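Local coordinates for fiber protein (Duck adenovirus 1, PDB 6ITX), which forms the adenovirus fiber, whose C-terminal head domain, the part modelled here, probably attaches the virion to a host cell receptor, at residues S113-K118 / N215-E220. Sequence-based numbering, arbitrary orientation.
Sequences SCPQNK and NFYKEE
Phe-216 and Tyr-217 place their rings on neighbouring parts of segment 113-118, Phe-216 on Ser-113 and Tyr-217 on Cys-114 and Pro-115, by different first torsions. Phe-216 has CG between its backbone N and carbonyl carbon (chi1 65°), which folds the ring back against Ser-113. Ser-113 CB stands over the centre of the Phe-216 ring, a CH-pi contact, 3.6 Å from its centroid. Tyr-217 instead holds CG opposite its backbone N (chi1 170°), and the ring reaches along Cys-114 to Pro-115. Pro-115 CD lies over one face of the Tyr-217 ring, only 10° off the normal, and Pro-115 CG packs 3.8 Å from Tyr-217 CE2. Ser-113 OG turns into the loop and sits 3.0 Å from Tyr-217 N. The same hydroxyl hydrogen-bonds to the carbonyl of Gly-214. At the turn, Asn-117 ND2 approaches Asn-215 CB at 3.3 Å. Contact is mainly by packing. Cys-114 N bonds to Lys-118 O, closing the turn between strands 110-114 and 118-131. In this beta-rich fiber head domain, the loop 215-220, which follows strand 208-210 in sequence, packs against that hairpin turn. Phe-216 also touches Val-164 of strand 160-165, and Tyr-217 packs on Tyr-264 and Val-266 of strand 262-271.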
loop_
_atom_site.group_PDB
_atom_site.type_symbol
_atom_site.label_atom_id
_atom_site.label_comp_id
_atom_site.label_asym_id
_atom_site.label_seq_id
_atom_site.Cartn_x
_atom_site.Cartn_y
_atom_site.Cartn_z
ATOM N N SER A 113 2.608 -19.197 -14.886
ATOM C CA SER A 113 2.696 -20.559 -14.382
ATOM C C SER A 113 1.686 -20.751 -13.251
ATOM O O SER A 113 1.463 -19.847 -12.444
ATOM C CB SER A 113 4.119 -20.870 -13.918
ATOM O OG SER A 113 4.212 -22.201 -13.435
ATOM N N CYS A 114 1.071 -21.924 -13.210
ATOM C CA CYS A 114 -0.045 -22.220 -12.328
ATOM C C CYS A 114 0.236 -23.460 -11.487
ATOM O O CYS A 114 1.158 -24.234 -11.768
ATOM C CB CYS A 114 -1.335 -22.417 -13.153
ATOM S SG CYS A 114 -1.802 -20.984 -14.209
ATOM N N PRO A 115 -0.548 -23.682 -10.433
ATOM C CA PRO A 115 -0.305 -24.841 -9.561
ATOM C C PRO A 115 -0.283 -26.161 -10.326
ATOM O O PRO A 115 -0.908 -26.316 -11.371
ATOM C CB PRO A 115 -1.488 -24.792 -8.591
ATOM C CG PRO A 115 -1.849 -23.381 -8.541
ATOM C CD PRO A 115 -1.627 -22.829 -9.906
ATOM N N GLN A 116 0.434 -27.133 -9.764
ATOM C CA GLN A 116 0.423 -28.511 -10.261
ATOM C C GLN A 116 0.768 -28.587 -11.743
ATOM O O GLN A 116 0.123 -29.298 -12.521
ATOM C CB GLN A 116 -0.916 -29.195 -9.980
ATOM C CG GLN A 116 -1.591 -28.785 -8.679
ATOM C CD GLN A 116 -2.920 -29.496 -8.466
ATOM O OE1 GLN A 116 -2.956 -30.625 -7.970
ATOM N NE2 GLN A 116 -4.023 -28.847 -8.866
ATOM N N ASN A 117 1.799 -27.831 -12.123
ATOM C CA ASN A 117 2.429 -27.955 -13.441
ATOM C C ASN A 117 1.445 -27.640 -14.573
ATOM O O ASN A 117 1.498 -28.227 -15.654
ATOM C CB ASN A 117 3.059 -29.347 -13.597
ATOM C CG ASN A 117 3.882 -29.496 -14.880
ATOM O OD1 ASN A 117 3.977 -30.599 -15.437
ATOM N ND2 ASN A 117 4.466 -28.382 -15.364
ATOM N N LYS A 118 0.539 -26.688 -14.338
ATOM C CA LYS A 118 -0.278 -26.122 -15.403
ATOM C C LYS A 118 0.180 -24.700 -15.697
ATOM O O LYS A 118 1.044 -24.136 -15.012
ATOM C CB LYS A 118 -1.763 -26.161 -15.053
ATOM C CG LYS A 118 -2.231 -27.513 -14.537
ATOM C CD LYS A 118 -3.742 -27.619 -14.550
ATOM C CE LYS A 118 -4.286 -28.640 -13.537
ATOM N NZ LYS A 118 -5.736 -28.367 -13.162
ATOM N N ASN A 215 6.891 -25.052 -15.025
ATOM C CA ASN A 215 6.329 -25.197 -13.694
ATOM C C ASN A 215 7.098 -24.349 -12.682
ATOM O O ASN A 215 7.267 -24.742 -11.528
ATOM C CB ASN A 215 6.285 -26.670 -13.272
ATOM C CG ASN A 215 7.662 -27.326 -13.244
ATOM O OD1 ASN A 215 8.645 -26.795 -13.786
ATOM N ND2 ASN A 215 7.740 -28.489 -12.599
ATOM N N PHE A 216 7.547 -23.181 -13.092
ATOM C CA PHE A 216 8.222 -22.334 -12.113
ATOM C C PHE A 216 7.274 -21.730 -11.087
ATOM O O PHE A 216 7.674 -20.847 -10.307
ATOM C CB PHE A 216 8.987 -21.209 -12.813
ATOM C CG PHE A 216 8.104 -20.220 -13.538
ATOM C CD1 PHE A 216 7.522 -19.161 -12.866
ATOM C CD2 PHE A 216 7.889 -20.333 -14.902
ATOM C CE1 PHE A 216 6.716 -18.236 -13.534
ATOM C CE2 PHE A 216 7.103 -19.407 -15.578
ATOM C CZ PHE A 216 6.513 -18.359 -14.885
ATOM N N TYR A 217 6.015 -22.138 -11.079
ATOM C CA TYR A 217 5.066 -21.553 -10.155
ATOM C C TYR A 217 5.509 -21.825 -8.720
ATOM O O TYR A 217 5.869 -22.953 -8.379
ATOM C CB TYR A 217 3.680 -22.133 -10.417
ATOM C CG TYR A 217 2.698 -21.761 -9.343
ATOM C CD1 TYR A 217 2.050 -20.537 -9.383
ATOM C CD2 TYR A 217 2.434 -22.611 -8.269
ATOM C CE1 TYR A 217 1.166 -20.173 -8.402
ATOM C CE2 TYR A 217 1.544 -22.247 -7.282
ATOM C CZ TYR A 217 0.922 -21.031 -7.354
ATOM O OH TYR A 217 0.044 -20.671 -6.380
ATOM N N LYS A 218 5.498 -20.778 -7.891
ATOM C CA LYS A 218 5.798 -20.867 -6.464
ATOM C C LYS A 218 4.598 -20.324 -5.697
ATOM O O LYS A 218 4.202 -19.176 -5.912
ATOM C CB LYS A 218 7.068 -20.080 -6.105
ATOM C CG LYS A 218 8.385 -20.691 -6.628
ATOM C CD LYS A 218 8.836 -21.904 -5.823
ATOM C CE LYS A 218 10.245 -22.346 -6.210
ATOM N NZ LYS A 218 10.989 -23.014 -5.073
ATOM N N GLU A 219 4.006 -21.156 -4.834
ATOM C CA GLU A 219 2.938 -20.692 -3.957
ATOM C C GLU A 219 3.512 -19.655 -3.001
ATOM O O GLU A 219 4.688 -19.696 -2.647
ATOM C CB GLU A 219 2.318 -21.879 -3.187
ATOM C CG GLU A 219 0.866 -21.639 -2.631
ATOM C CD GLU A 219 -0.199 -21.412 -3.740
ATOM O OE1 GLU A 219 -0.837 -20.310 -3.748
ATOM O OE2 GLU A 219 -0.419 -22.332 -4.602
ATOM N N GLU A 220 2.686 -18.692 -2.602
ATOM C CA GLU A 220 3.201 -17.628 -1.743
ATOM C C GLU A 220 3.727 -18.136 -0.396
ATOM O O GLU A 220 4.512 -17.431 0.248
ATOM C CB GLU A 220 2.133 -16.556 -1.526
ATOM C CG GLU A 220 0.986 -16.978 -0.670
ATOM C CD GLU A 220 -0.044 -17.755 -1.459
ATOM O OE1 GLU A 220 0.179 -17.969 -2.683
ATOM O OE2 GLU A 220 -1.076 -18.146 -0.857
#